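Long-range contacts in pectate lyase (Cellvibrio cellulosa, PDB 1GXM), which probably cleaves polygalacturonate (pectate) by anti-beta-elimination, the catalytic module described here being one part of a longer protein: residues Phe132-Thr142 with Glu218-Leu226; Ala34-Ser42 with Glu79-Tyr87. All blocks are in the same frame, centred on the assembly; numbering follows the deposited sequence.

Interaction 1 of 2, residues Phe132-Thr142 with Glu218-Leu226; sequences FNDNGMAYALT and ESVGVLAFL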
ATOM      1  N   PHE A 132       3.021   3.931   3.621  1.00  8.10           N
ATOM      2  CA  PHE A 132       3.001   2.871   2.637  1.00  8.52           C
ATOM      3  C   PHE A 132       2.636   1.540   3.246  1.00  8.80           C
ATOM      4  O   PHE A 132       2.168   0.661   2.559  1.00  9.46           O
ATOM      5  CB  PHE A 132       4.332   2.776   1.906  1.00  8.17           C
ATOM      6  CG  PHE A 132       4.671   4.015   1.150  1.00  8.02           C
ATOM      7  CD1 PHE A 132       3.873   4.436   0.110  1.00  8.03           C
ATOM      8  CD2 PHE A 132       5.772   4.786   1.468  1.00  9.37           C
ATOM      9  CE1 PHE A 132       4.169   5.570  -0.595  1.00  8.86           C
ATOM     10  CE2 PHE A 132       6.055   5.927   0.770  1.00 10.78           C
ATOM     11  CZ  PHE A 132       5.264   6.310  -0.265  1.00 10.10           C
ATOM     12  N   ASN A 133       2.796   1.428   4.553  1.00  9.34           N
ATOM     13  CA  ASN A 133       2.448   0.255   5.315  1.00  9.88           C
ATOM     14  C   ASN A 133       1.105  -0.300   4.934  1.00 10.36           C
ATOM     15  O   ASN A 133       0.142   0.432   4.777  1.00 10.11           O
ATOM     16  CB  ASN A 133       2.423   0.612   6.798  1.00 10.65           C
ATOM     17  CG  ASN A 133       2.433  -0.594   7.673  1.00 13.48           C
ATOM     18  OD1 ASN A 133       3.435  -1.297   7.746  1.00 17.73           O
ATOM     19  ND2 ASN A 133       1.338  -0.849   8.356  1.00 14.87           N
ATOM     20  N   ASP A 134       1.054  -1.622   4.813  1.00 10.63           N
ATOM     21  CA  ASP A 134      -0.160  -2.342   4.440  1.00 11.31           C
ATOM     22  C   ASP A 134      -0.758  -1.838   3.138  1.00 10.24           C
ATOM     23  O   ASP A 134      -1.963  -1.822   2.945  1.00 10.66           O
ATOM     24  CB  ASP A 134      -1.199  -2.247   5.549  1.00 12.28           C
ATOM     25  CG  ASP A 134      -2.005  -3.531   5.651  0.50 15.11           C
ATOM     26  OD1 ASP A 134      -2.978  -3.557   6.416  0.50 14.64           O
ATOM     27  OD2 ASP A 134      -1.735  -4.559   4.990  0.50 15.24           O
ATOM     28  N   ASN A 135       0.109  -1.432   2.230  1.00  9.31           N
ATOM     29  CA  ASN A 135      -0.270  -0.908   0.930  1.00  8.98           C
ATOM     30  C   ASN A 135      -1.193   0.300   1.002  1.00  9.23           C
ATOM     31  O   ASN A 135      -1.873   0.603   0.042  1.00 10.36           O
ATOM     32  CB  ASN A 135      -0.898  -2.016   0.076  1.00  9.77           C
ATOM     33  CG  ASN A 135       0.071  -3.083  -0.261  1.00 10.51           C
ATOM     34  OD1 ASN A 135       1.221  -2.800  -0.627  1.00 10.85           O
ATOM     35  ND2 ASN A 135      -0.367  -4.331  -0.151  1.00 12.82           N
ATOM     36  N   GLY A 136      -1.173   1.021   2.112  1.00  9.36           N
ATOM     37  CA  GLY A 136      -2.160   2.061   2.322  1.00  8.85           C
ATOM     38  C   GLY A 136      -2.102   3.170   1.285  1.00  9.45           C
ATOM     39  O   GLY A 136      -3.031   3.394   0.523  1.00  9.61           O
ATOM     40  N   MET A 137      -0.992   3.891   1.255  1.00  8.81           N
ATOM     41  CA  MET A 137      -0.907   5.008   0.347  1.00  9.13           C
ATOM     42  C   MET A 137      -0.984   4.553  -1.106  1.00  8.61           C
ATOM     43  O   MET A 137      -1.661   5.170  -1.916  1.00  9.41           O
ATOM     44  CB  MET A 137       0.351   5.821   0.593  1.00 10.02           C
ATOM     45  CG  MET A 137       0.478   7.012  -0.312  1.00 10.72           C
ATOM     46  SD  MET A 137       1.701   8.174   0.290  1.00 10.81           S
ATOM     47  CE  MET A 137       1.782   9.235  -1.110  1.00 11.55           C
ATOM     48  N   ALA A 138      -0.259   3.503  -1.455  1.00  8.52           N
ATOM     49  CA  ALA A 138      -0.223   3.077  -2.835  1.00  8.60           C
ATOM     50  C   ALA A 138      -1.595   2.642  -3.308  1.00  8.74           C
ATOM     51  O   ALA A 138      -1.997   2.961  -4.420  1.00  9.69           O
ATOM     52  CB  ALA A 138       0.775   1.956  -3.038  1.00  9.89           C
ATOM     53  N   TYR A 139      -2.336   1.913  -2.488  1.00  9.20           N
ATOM     54  CA  TYR A 139      -3.611   1.386  -2.951  1.00  9.45           C
ATOM     55  C   TYR A 139      -4.674   2.466  -2.860  1.00  9.71           C
ATOM     56  O   TYR A 139      -5.575   2.476  -3.670  1.00  9.95           O
ATOM     57  CB  TYR A 139      -4.010   0.103  -2.222  1.00  9.41           C
ATOM     58  CG  TYR A 139      -3.214  -1.124  -2.632  1.00 11.09           C
ATOM     59  CD1 TYR A 139      -2.106  -1.057  -3.488  1.00 12.94           C
ATOM     60  CD2 TYR A 139      -3.554  -2.355  -2.109  1.00 11.81           C
ATOM     61  CE1 TYR A 139      -1.383  -2.206  -3.822  1.00 13.10           C
ATOM     62  CE2 TYR A 139      -2.847  -3.485  -2.433  1.00 12.55           C
ATOM     63  CZ  TYR A 139      -1.757  -3.403  -3.293  1.00 13.01           C
ATOM     64  OH  TYR A 139      -1.048  -4.538  -3.617  1.00 16.25           O
ATOM     65  N   ALA A 140      -4.549   3.396  -1.919  1.00  9.04           N
ATOM     66  CA  ALA A 140      -5.439   4.566  -1.895  1.00  8.99           C
ATOM     67  C   ALA A 140      -5.284   5.380  -3.173  1.00  9.46           C
ATOM     68  O   ALA A 140      -6.260   5.824  -3.762  1.00  9.78           O
ATOM     69  CB  ALA A 140      -5.177   5.422  -0.709  1.00  9.38           C
ATOM     70  N   LEU A 141      -4.048   5.594  -3.590  1.00  9.15           N
ATOM     71  CA  LEU A 141      -3.805   6.315  -4.827  1.00  9.69           C
ATOM     72  C   LEU A 141      -4.334   5.549  -6.013  1.00  9.81           C
ATOM     73  O   LEU A 141      -4.788   6.139  -6.977  1.00 11.06           O
ATOM     74  CB  LEU A 141      -2.325   6.644  -5.019  1.00  9.88           C
ATOM     75  CG  LEU A 141      -1.760   7.612  -4.000  1.00 10.36           C
ATOM     76  CD1 LEU A 141      -0.286   7.741  -4.188  1.00 10.39           C
ATOM     77  CD2 LEU A 141      -2.423   8.971  -4.116  1.00 11.25           C
ATOM     78  N   THR A 142      -4.249   4.229  -5.967  1.00  9.87           N
ATOM     79  CA  THR A 142      -4.774   3.388  -7.033  1.00 10.03           C
ATOM     80  C   THR A 142      -6.284   3.574  -7.139  1.00 10.41           C
ATOM     81  O   THR A 142      -6.830   3.722  -8.233  1.00 10.88           O
ATOM     82  CB  THR A 142      -4.432   1.923  -6.778  1.00 10.20           C
ATOM     83  OG1 THR A 142      -3.005   1.761  -6.804  1.00  9.87           O
ATOM     84  CG2 THR A 142      -4.951   1.004  -7.898  1.00 11.28           C
ATOM     85  N   GLU A 218       6.492  -3.442   1.369  1.00  8.48           N
ATOM     86  CA  GLU A 218       5.592  -2.381   0.908  1.00  8.55           C
ATOM     87  C   GLU A 218       6.013  -1.776  -0.404  1.00  8.22           C
ATOM     88  O   GLU A 218       5.207  -1.141  -1.071  1.00  9.20           O
ATOM     89  CB  GLU A 218       5.437  -1.272   1.959  1.00  9.11           C
ATOM     90  CG  GLU A 218       5.055  -1.769   3.337  1.00 10.45           C
ATOM     91  CD  GLU A 218       3.742  -2.516   3.403  1.00 12.03           C
ATOM     92  OE1 GLU A 218       2.975  -2.546   2.429  1.00 13.30           O
ATOM     93  OE2 GLU A 218       3.471  -3.050   4.480  1.00 15.07           O
ATOM     94  N   SER A 219       7.262  -1.964  -0.791  1.00  7.41           N
ATOM     95  CA  SER A 219       7.733  -1.324  -2.000  1.00  7.66           C
ATOM     96  C   SER A 219       7.125  -1.951  -3.246  1.00  7.97           C
ATOM     97  O   SER A 219       7.044  -1.302  -4.261  1.00  8.29           O
ATOM     98  CB  SER A 219       9.240  -1.332  -2.047  1.00  7.86           C
ATOM     99  OG  SER A 219       9.748  -0.462  -1.064  1.00  7.89           O
ATOM    100  N   VAL A 220       6.640  -3.186  -3.150  1.00  8.50           N
ATOM    101  CA  VAL A 220       5.965  -3.855  -4.262  1.00  9.01           C
ATOM    102  C   VAL A 220       4.746  -3.056  -4.699  1.00  8.51           C
ATOM    103  O   VAL A 220       4.578  -2.718  -5.869  1.00  9.48           O
ATOM    104  CB  VAL A 220       5.512  -5.257  -3.854  1.00  9.75           C
ATOM    105  CG1 VAL A 220       4.690  -5.914  -4.955  1.00 11.24           C
ATOM    106  CG2 VAL A 220       6.713  -6.112  -3.468  1.00 11.08           C
ATOM    107  N   GLY A 221       3.896  -2.716  -3.740  1.00  8.23           N
ATOM    108  CA  GLY A 221       2.672  -2.014  -4.052  1.00  8.56           C
ATOM    109  C   GLY A 221       2.931  -0.623  -4.573  1.00  8.28           C
ATOM    110  O   GLY A 221       2.167  -0.104  -5.385  1.00  8.37           O
ATOM    111  N   VAL A 222       3.981   0.015  -4.081  1.00  8.51           N
ATOM    112  CA  VAL A 222       4.323   1.352  -4.573  1.00  8.22           C
ATOM    113  C   VAL A 222       4.693   1.252  -6.051  1.00  8.21           C
ATOM    114  O   VAL A 222       4.243   2.028  -6.882  1.00  8.54           O
ATOM    115  CB  VAL A 222       5.479   1.963  -3.782  1.00  8.18           C
ATOM    116  CG1 VAL A 222       5.833   3.322  -4.361  1.00  9.12           C
ATOM    117  CG2 VAL A 222       5.123   2.122  -2.316  1.00  9.34           C
ATOM    118  N   LEU A 223       5.534   0.285  -6.385  1.00  8.43           N
ATOM    119  CA  LEU A 223       5.881   0.050  -7.782  1.00  8.58           C
ATOM    120  C   LEU A 223       4.662  -0.285  -8.628  1.00  8.44           C
ATOM    121  O   LEU A 223       4.502   0.200  -9.733  1.00  9.51           O
ATOM    122  CB  LEU A 223       6.936  -1.038  -7.896  1.00  8.78           C
ATOM    123  CG  LEU A 223       8.282  -0.616  -7.340  1.00  9.11           C
ATOM    124  CD1 LEU A 223       9.213  -1.820  -7.182  1.00  9.08           C
ATOM    125  CD2 LEU A 223       8.968   0.439  -8.187  1.00  9.46           C
ATOM    126  N   ALA A 224       3.790  -1.113  -8.093  1.00  8.44           N
ATOM    127  CA  ALA A 224       2.588  -1.490  -8.811  1.00  9.24           C
ATOM    128  C   ALA A 224       1.749  -0.239  -9.082  1.00  9.41           C
ATOM    129  O   ALA A 224       1.253  -0.044 -10.190  1.00  9.96           O
ATOM    130  CB  ALA A 224       1.810  -2.500  -8.014  1.00  9.40           C
ATOM    131  N   PHE A 225       1.582   0.620  -8.087  1.00  9.32           N
ATOM    132  CA  PHE A 225       0.876   1.873  -8.318  1.00  9.42           C
ATOM    133  C   PHE A 225       1.557   2.713  -9.397  1.00  9.99           C
ATOM    134  O   PHE A 225       0.900   3.227 -10.293  1.00 10.28           O
ATOM    135  CB  PHE A 225       0.748   2.718  -7.057  1.00  9.74           C
ATOM    136  CG  PHE A 225       0.350   4.107  -7.375  1.00 10.51           C
ATOM    137  CD1 PHE A 225      -0.915   4.378  -7.853  1.00 10.30           C
ATOM    138  CD2 PHE A 225       1.285   5.116  -7.336  1.00 11.42           C
ATOM    139  CE1 PHE A 225      -1.243   5.663  -8.258  1.00 11.47           C
ATOM    140  CE2 PHE A 225       0.964   6.378  -7.747  1.00 10.84           C
ATOM    141  CZ  PHE A 225      -0.310   6.650  -8.185  1.00 11.99           C
ATOM    142  N   LEU A 226       2.862   2.878  -9.307  1.00  9.69           N
ATOM    143  CA  LEU A 226       3.568   3.665 -10.317  1.00 10.16           C
ATOM    144  C   LEU A 226       3.369   3.115 -11.699  1.00 10.60           C
ATOM    145  O   LEU A 226       3.286   3.881 -12.654  1.00 10.79           O
ATOM    146  CB  LEU A 226       5.048   3.784 -10.010  1.00  9.75           C
ATOM    147  CG  LEU A 226       5.406   4.684  -8.841  1.00 10.71           C
ATOM    148  CD1 LEU A 226       6.919   4.567  -8.631  1.00 12.25           C
ATOM    149  CD2 LEU A 226       4.996   6.132  -9.033  1.00 10.68           C
TER
HETATM  150  O   HOH W   1       2.573  -0.484  -1.121  1.00  9.56           O
HETATM  151  O   HOH W   2       3.336  -4.207  -1.355  1.00 10.65           O
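Glu218 turns its carboxylate onto the backbone of Asp134 and Asn135, in the turn that leads into helix 136-148. Beyond this point the segments 136-142 and 219-226 run side by side at 22°, consistent with the helical alpha/alpha-toroid core of family 10 pectate lyases. A bend at chi2 (-60°) folds the Glu218 chain back so that each oxygen takes one of two successive N-H groups. Asp134 N donates to Glu218 OE2 at 2.8 Å and Asn135 N to Glu218 OE1 at 3.1 Å. Both donors stand well above the carboxylate plane, and the paired grip should fix its rotation.

The Asn135 side chain has two roles of its own. Its CB covers the centre of the Tyr139 ring, which also stacks on Trp24, while OD1 accepts from two waters. One of these also donates to Glu218 O; the other, 2.6 Å from Asn135 OD1, accepts from Gly221 N. With no side chain at Gly221 the helices come close, and Ala138 CB sits 3.4 Å from Gly221 O.

Next to Glu218, Phe132 CD1 meets Val222 CG2 at 3.6 Å, the Phe132 ring also touching Trp192. Further along, Phe225 carries CG anti to its backbone N (chi1 165°), which swings the ring against Leu141 and Thr142. Leu141 CB makes a CH-pi contact over one face, 3.9 Å from the Phe225 ring centroid, and Thr142 OG1 reaches the edge. Thr142 OG1 donates to Ala138 O at 2.9 Å, from the face of the carbonyl opposite the one used by Thr142 N.

Interaction 2 of 2, residues Ala34-Ser42 with Glu79-Tyr87; sequences ASRADVVLS and EMVFLAEVY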
ATOM      1  N   ALA A  34     -22.790  -8.849  -1.234  1.00 22.79           N
ATOM      2  CA  ALA A  34     -23.605  -7.640  -1.361  1.00 23.65           C
ATOM      3  C   ALA A  34     -24.623  -7.501  -0.218  1.00 24.03           C
ATOM      4  O   ALA A  34     -25.093  -6.396   0.079  1.00 24.36           O
ATOM      5  CB  ALA A  34     -24.309  -7.609  -2.701  1.00 24.58           C
ATOM      6  N   SER A  35     -24.945  -8.611   0.430  1.00 24.03           N
ATOM      7  CA  SER A  35     -25.833  -8.624   1.595  1.00 24.58           C
ATOM      8  C   SER A  35     -25.272  -7.817   2.775  1.00 23.64           C
ATOM      9  O   SER A  35     -26.003  -7.477   3.706  1.00 24.87           O
ATOM     10  CB  SER A  35     -26.104 -10.068   2.041  1.00 25.08           C
ATOM     11  OG  SER A  35     -24.956 -10.680   2.612  1.00 26.69           O
ATOM     12  N   ARG A  36     -23.970  -7.531   2.726  1.00 21.65           N
ATOM     13  CA  ARG A  36     -23.285  -6.782   3.783  1.00 19.81           C
ATOM     14  C   ARG A  36     -23.156  -5.312   3.472  1.00 18.13           C
ATOM     15  O   ARG A  36     -22.610  -4.587   4.270  1.00 16.30           O
ATOM     16  CB  ARG A  36     -21.877  -7.346   4.038  1.00 20.40           C
ATOM     17  CG  ARG A  36     -21.819  -8.843   4.415  1.00 21.87           C
ATOM     18  CD  ARG A  36     -22.952  -9.367   5.291  1.00 25.54           C
ATOM     19  NE  ARG A  36     -22.704  -9.200   6.725  1.00 27.89           N
ATOM     20  CZ  ARG A  36     -23.647  -9.089   7.669  1.00 29.09           C
ATOM     21  NH1 ARG A  36     -24.943  -9.105   7.342  1.00 30.58           N
ATOM     22  NH2 ARG A  36     -23.296  -8.942   8.952  1.00 28.28           N
ATOM     23  N   ALA A  37     -23.657  -4.855   2.338  1.00 16.35           N
ATOM     24  CA  ALA A  37     -23.477  -3.469   1.936  1.00 16.60           C
ATOM     25  C   ALA A  37     -23.994  -2.487   2.967  1.00 15.36           C
ATOM     26  O   ALA A  37     -23.375  -1.460   3.207  1.00 14.91           O
ATOM     27  CB  ALA A  37     -24.139  -3.202   0.572  1.00 16.80           C
ATOM     28  N   ASP A  38     -25.172  -2.754   3.532  1.00 15.10           N
ATOM     29  CA  ASP A  38     -25.746  -1.823   4.506  1.00 15.16           C
ATOM     30  C   ASP A  38     -24.937  -1.824   5.791  1.00 13.97           C
ATOM     31  O   ASP A  38     -24.771  -0.783   6.419  1.00 13.63           O
ATOM     32  CB  ASP A  38     -27.200  -2.187   4.821  1.00 15.96           C
ATOM     33  CG  ASP A  38     -28.155  -1.735   3.759  1.00 19.84           C
ATOM     34  OD1 ASP A  38     -27.720  -1.061   2.811  1.00 20.74           O
ATOM     35  OD2 ASP A  38     -29.376  -1.996   3.825  1.00 23.80           O
ATOM     36  N   VAL A  39     -24.454  -2.990   6.188  1.00 13.18           N
ATOM     37  CA  VAL A  39     -23.587  -3.081   7.355  1.00 13.35           C
ATOM     38  C   VAL A  39     -22.332  -2.250   7.111  1.00 13.21           C
ATOM     39  O   VAL A  39     -22.003  -1.374   7.901  1.00 13.30           O
ATOM     40  CB  VAL A  39     -23.217  -4.531   7.707  1.00 13.19           C
ATOM     41  CG1 VAL A  39     -22.183  -4.596   8.836  1.00 13.72           C
ATOM     42  CG2 VAL A  39     -24.454  -5.278   8.118  1.00 15.08           C
ATOM     43  N   VAL A  40     -21.658  -2.493   5.998  1.00 12.68           N
ATOM     44  CA  VAL A  40     -20.462  -1.712   5.677  1.00 12.53           C
ATOM     45  C   VAL A  40     -20.758  -0.232   5.677  1.00 12.88           C
ATOM     46  O   VAL A  40     -20.051   0.561   6.273  1.00 13.18           O
ATOM     47  CB  VAL A  40     -19.870  -2.149   4.326  1.00 13.40           C
ATOM     48  CG1 VAL A  40     -18.725  -1.250   3.918  1.00 13.76           C
ATOM     49  CG2 VAL A  40     -19.419  -3.568   4.431  1.00 13.04           C
ATOM     50  N   LEU A  41     -21.834   0.139   5.009  1.00 11.70           N
ATOM     51  CA  LEU A  41     -22.219   1.527   4.894  1.00 12.49           C
ATOM     52  C   LEU A  41     -22.368   2.165   6.284  1.00 11.90           C
ATOM     53  O   LEU A  41     -21.982   3.308   6.524  1.00 12.14           O
ATOM     54  CB  LEU A  41     -23.538   1.627   4.129  1.00 12.93           C
ATOM     55  CG  LEU A  41     -24.156   3.005   4.003  1.00 13.20           C
ATOM     56  CD1 LEU A  41     -23.235   4.016   3.307  1.00 13.99           C
ATOM     57  CD2 LEU A  41     -25.457   2.867   3.239  1.00 14.38           C
ATOM     58  N   SER A  42     -22.954   1.398   7.190  1.00 12.29           N
ATOM     59  CA  SER A  42     -23.353   1.901   8.495  1.00 11.87           C
ATOM     60  C   SER A  42     -22.181   2.199   9.423  1.00 11.87           C
ATOM     61  O   SER A  42     -22.389   2.851  10.434  1.00 12.90           O
ATOM     62  CB  SER A  42     -24.302   0.926   9.179  1.00 12.58           C
ATOM     63  OG  SER A  42     -23.624  -0.215   9.625  1.00 12.78           O
ATOM     64  N   GLU A  79     -13.673  -0.667   1.537  1.00 12.28           N
ATOM     65  CA  GLU A  79     -15.094  -0.349   1.662  1.00 12.63           C
ATOM     66  C   GLU A  79     -15.581   0.512   0.512  1.00 13.04           C
ATOM     67  O   GLU A  79     -16.671   0.288  -0.030  1.00 12.92           O
ATOM     68  CB  GLU A  79     -15.391   0.368   2.989  1.00 12.51           C
ATOM     69  CG  GLU A  79     -15.300  -0.512   4.220  1.00 13.12           C
ATOM     70  CD  GLU A  79     -13.926  -0.604   4.824  1.00 13.57           C
ATOM     71  OE1 GLU A  79     -12.936  -0.279   4.147  1.00 13.08           O
ATOM     72  OE2 GLU A  79     -13.834  -1.023   5.988  1.00 14.71           O
ATOM     73  N   MET A  80     -14.793   1.489   0.103  1.00 12.98           N
ATOM     74  CA  MET A  80     -15.271   2.417  -0.924  1.00 13.65           C
ATOM     75  C   MET A  80     -15.332   1.743  -2.291  1.00 13.37           C
ATOM     76  O   MET A  80     -16.234   2.044  -3.081  1.00 14.16           O
ATOM     77  CB  MET A  80     -14.501   3.729  -0.940  1.00 14.40           C
ATOM     78  CG  MET A  80     -13.308   3.723  -1.811  0.50 13.39           C
ATOM     79  SD  MET A  80     -12.191   4.919  -1.253  0.50 10.81           S
ATOM     80  CE  MET A  80     -12.617   6.308  -2.282  0.50 12.18           C
ATOM     81  N   VAL A  81     -14.402   0.834  -2.573  1.00 12.82           N
ATOM     82  CA  VAL A  81     -14.400   0.146  -3.851  1.00 12.89           C
ATOM     83  C   VAL A  81     -15.611  -0.783  -3.874  1.00 12.71           C
ATOM     84  O   VAL A  81     -16.363  -0.843  -4.846  1.00 13.50           O
ATOM     85  CB  VAL A  81     -13.090  -0.628  -4.069  1.00 12.83           C
ATOM     86  CG1 VAL A  81     -13.194  -1.558  -5.267  1.00 13.61           C
ATOM     87  CG2 VAL A  81     -11.933   0.349  -4.255  1.00 13.24           C
ATOM     88  N   PHE A  82     -15.794  -1.516  -2.786  1.00 12.30           N
ATOM     89  CA  PHE A  82     -16.936  -2.389  -2.615  1.00 13.16           C
ATOM     90  C   PHE A  82     -18.254  -1.659  -2.793  1.00 12.78           C
ATOM     91  O   PHE A  82     -19.113  -2.085  -3.573  1.00 13.24           O
ATOM     92  CB  PHE A  82     -16.830  -3.036  -1.240  1.00 12.99           C
ATOM     93  CG  PHE A  82     -18.057  -3.770  -0.823  1.00 13.72           C
ATOM     94  CD1 PHE A  82     -18.454  -4.923  -1.483  1.00 16.49           C
ATOM     95  CD2 PHE A  82     -18.812  -3.303   0.232  1.00 14.34           C
ATOM     96  CE1 PHE A  82     -19.601  -5.595  -1.074  1.00 16.46           C
ATOM     97  CE2 PHE A  82     -19.931  -3.957   0.646  1.00 15.61           C
ATOM     98  CZ  PHE A  82     -20.327  -5.108   0.004  1.00 15.86           C
ATOM     99  N   LEU A  83     -18.424  -0.530  -2.132  1.00 12.81           N
ATOM    100  CA  LEU A  83     -19.709   0.161  -2.222  1.00 13.14           C
ATOM    101  C   LEU A  83     -19.882   0.811  -3.586  1.00 13.40           C
ATOM    102  O   LEU A  83     -20.998   0.991  -4.049  1.00 13.77           O
ATOM    103  CB  LEU A  83     -19.867   1.189  -1.107  1.00 12.99           C
ATOM    104  CG  LEU A  83     -20.009   0.619   0.300  1.00 13.10           C
ATOM    105  CD1 LEU A  83     -20.241   1.721   1.270  1.00 14.95           C
ATOM    106  CD2 LEU A  83     -21.111  -0.404   0.362  1.00 13.96           C
ATOM    107  N   ALA A  84     -18.792   1.144  -4.262  1.00 13.49           N
ATOM    108  CA  ALA A  84     -18.903   1.669  -5.617  1.00 13.86           C
ATOM    109  C   ALA A  84     -19.453   0.598  -6.530  1.00 14.19           C
ATOM    110  O   ALA A  84     -20.263   0.878  -7.422  1.00 14.24           O
ATOM    111  CB  ALA A  84     -17.557   2.179  -6.120  1.00 13.70           C
ATOM    112  N   GLU A  85     -18.990  -0.628  -6.326  1.00 14.05           N
ATOM    113  CA  GLU A  85     -19.462  -1.771  -7.094  1.00 15.50           C
ATOM    114  C   GLU A  85     -20.929  -2.028  -6.776  1.00 15.31           C
ATOM    115  O   GLU A  85     -21.718  -2.265  -7.657  1.00 15.63           O
ATOM    116  CB  GLU A  85     -18.620  -3.008  -6.806  1.00 16.04           C
ATOM    117  CG  GLU A  85     -19.096  -4.266  -7.513  1.00 18.14           C
ATOM    118  CD  GLU A  85     -18.901  -4.243  -9.018  1.00 21.62           C
ATOM    119  OE1 GLU A  85     -18.114  -3.435  -9.525  1.00 20.28           O
ATOM    120  OE2 GLU A  85     -19.541  -5.067  -9.727  1.00 25.87           O
ATOM    121  N   VAL A  86     -21.300  -1.956  -5.509  1.00 15.11           N
ATOM    122  CA  VAL A  86     -22.698  -2.116  -5.128  1.00 15.84           C
ATOM    123  C   VAL A  86     -23.556  -1.055  -5.784  1.00 15.85           C
ATOM    124  O   VAL A  86     -24.646  -1.368  -6.268  1.00 16.57           O
ATOM    125  CB  VAL A  86     -22.866  -2.075  -3.592  1.00 16.15           C
ATOM    126  CG1 VAL A  86     -24.340  -2.017  -3.214  1.00 17.40           C
ATOM    127  CG2 VAL A  86     -22.214  -3.262  -2.959  1.00 16.04           C
ATOM    128  N   TYR A  87     -23.092   0.185  -5.816  1.00 16.23           N
ATOM    129  CA  TYR A  87     -23.804   1.244  -6.503  1.00 16.28           C
ATOM    130  C   TYR A  87     -23.948   0.942  -7.993  1.00 17.16           C
ATOM    131  O   TYR A  87     -25.027   1.117  -8.583  1.00 17.10           O
ATOM    132  CB  TYR A  87     -23.138   2.601  -6.297  1.00 16.19           C
ATOM    133  CG  TYR A  87     -23.862   3.677  -7.055  1.00 15.86           C
ATOM    134  CD1 TYR A  87     -25.215   3.907  -6.822  1.00 16.38           C
ATOM    135  CD2 TYR A  87     -23.222   4.434  -8.016  1.00 16.51           C
ATOM    136  CE1 TYR A  87     -25.912   4.876  -7.545  1.00 16.83           C
ATOM    137  CE2 TYR A  87     -23.900   5.418  -8.724  1.00 17.23           C
ATOM    138  CZ  TYR A  87     -25.255   5.625  -8.490  1.00 17.97           C
ATOM    139  OH  TYR A  87     -25.927   6.603  -9.193  1.00 17.89           O
TER
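This is apolar helix-on-helix packing, partly buried and well away from the centre of the chain: Ala37, Val40 and Leu41 of the short helix 37-42 lie across Phe82, Leu83 and Val86 of helix 77-90. The two segments cross at -134°, their axes 10.5 Å apart at closest approach. Ala37 sits in the middle. Ala37 CB is 4.0 Å from both Val86 CG1 and Val86 CG2, and Leu83 CD2 lies 3.8 Å from Ala37 O. The Phe82 ring brings CE2 to within 3.8 Å of Ala37 CA and of Val40 CG2, with Ala34 CA farther off at its edge. Val86 CG2, from the same helix, lies over a face of this ring, and Trp32 meets it edge-to-face.

Helix 77-90 uses another side to join what is probably the family's alpha/alpha toroid, where Met80 and Val81 touch Val143 of helix 136-148; helix 37-42 packs against the face of helix 77-90 that carries Phe82, Leu83 and Val86. At the far end Val40 CG1, anti to its backbone N (chi1 174°), presses on Glu79 CG at 3.5 Å. The Glu79 chain bends there at chi2, 88°, and its OE2 bonds to Tyr56 OH and to a bound glycerol, probably from the crystallisation liquor.

Overall arrangement
Interaction 1 has its centre about 3 Å from the centre of the chain and is buried, with none of its touching residues fully exposed, whereas interaction 2 sits about 21 Å out and is partly buried. Their centres are about 23 Å apart and their nearest atoms about 7 Å, without touching. Helix 136-148 links them: its first turns belong to interaction 1, and it also packs on another side of helix 77-90. Helix 20-28 touches Tyr139 and Thr142 of interaction 1 and, through Val81, helix 77-90. In 132-142 with 218-226, a buried carboxylate and two waters tie a turn to a neighbouring helix beside apolar packing; in 34-42 with 79-87, apolar side chains do the joining, and polar ends turn to partners elsewhere.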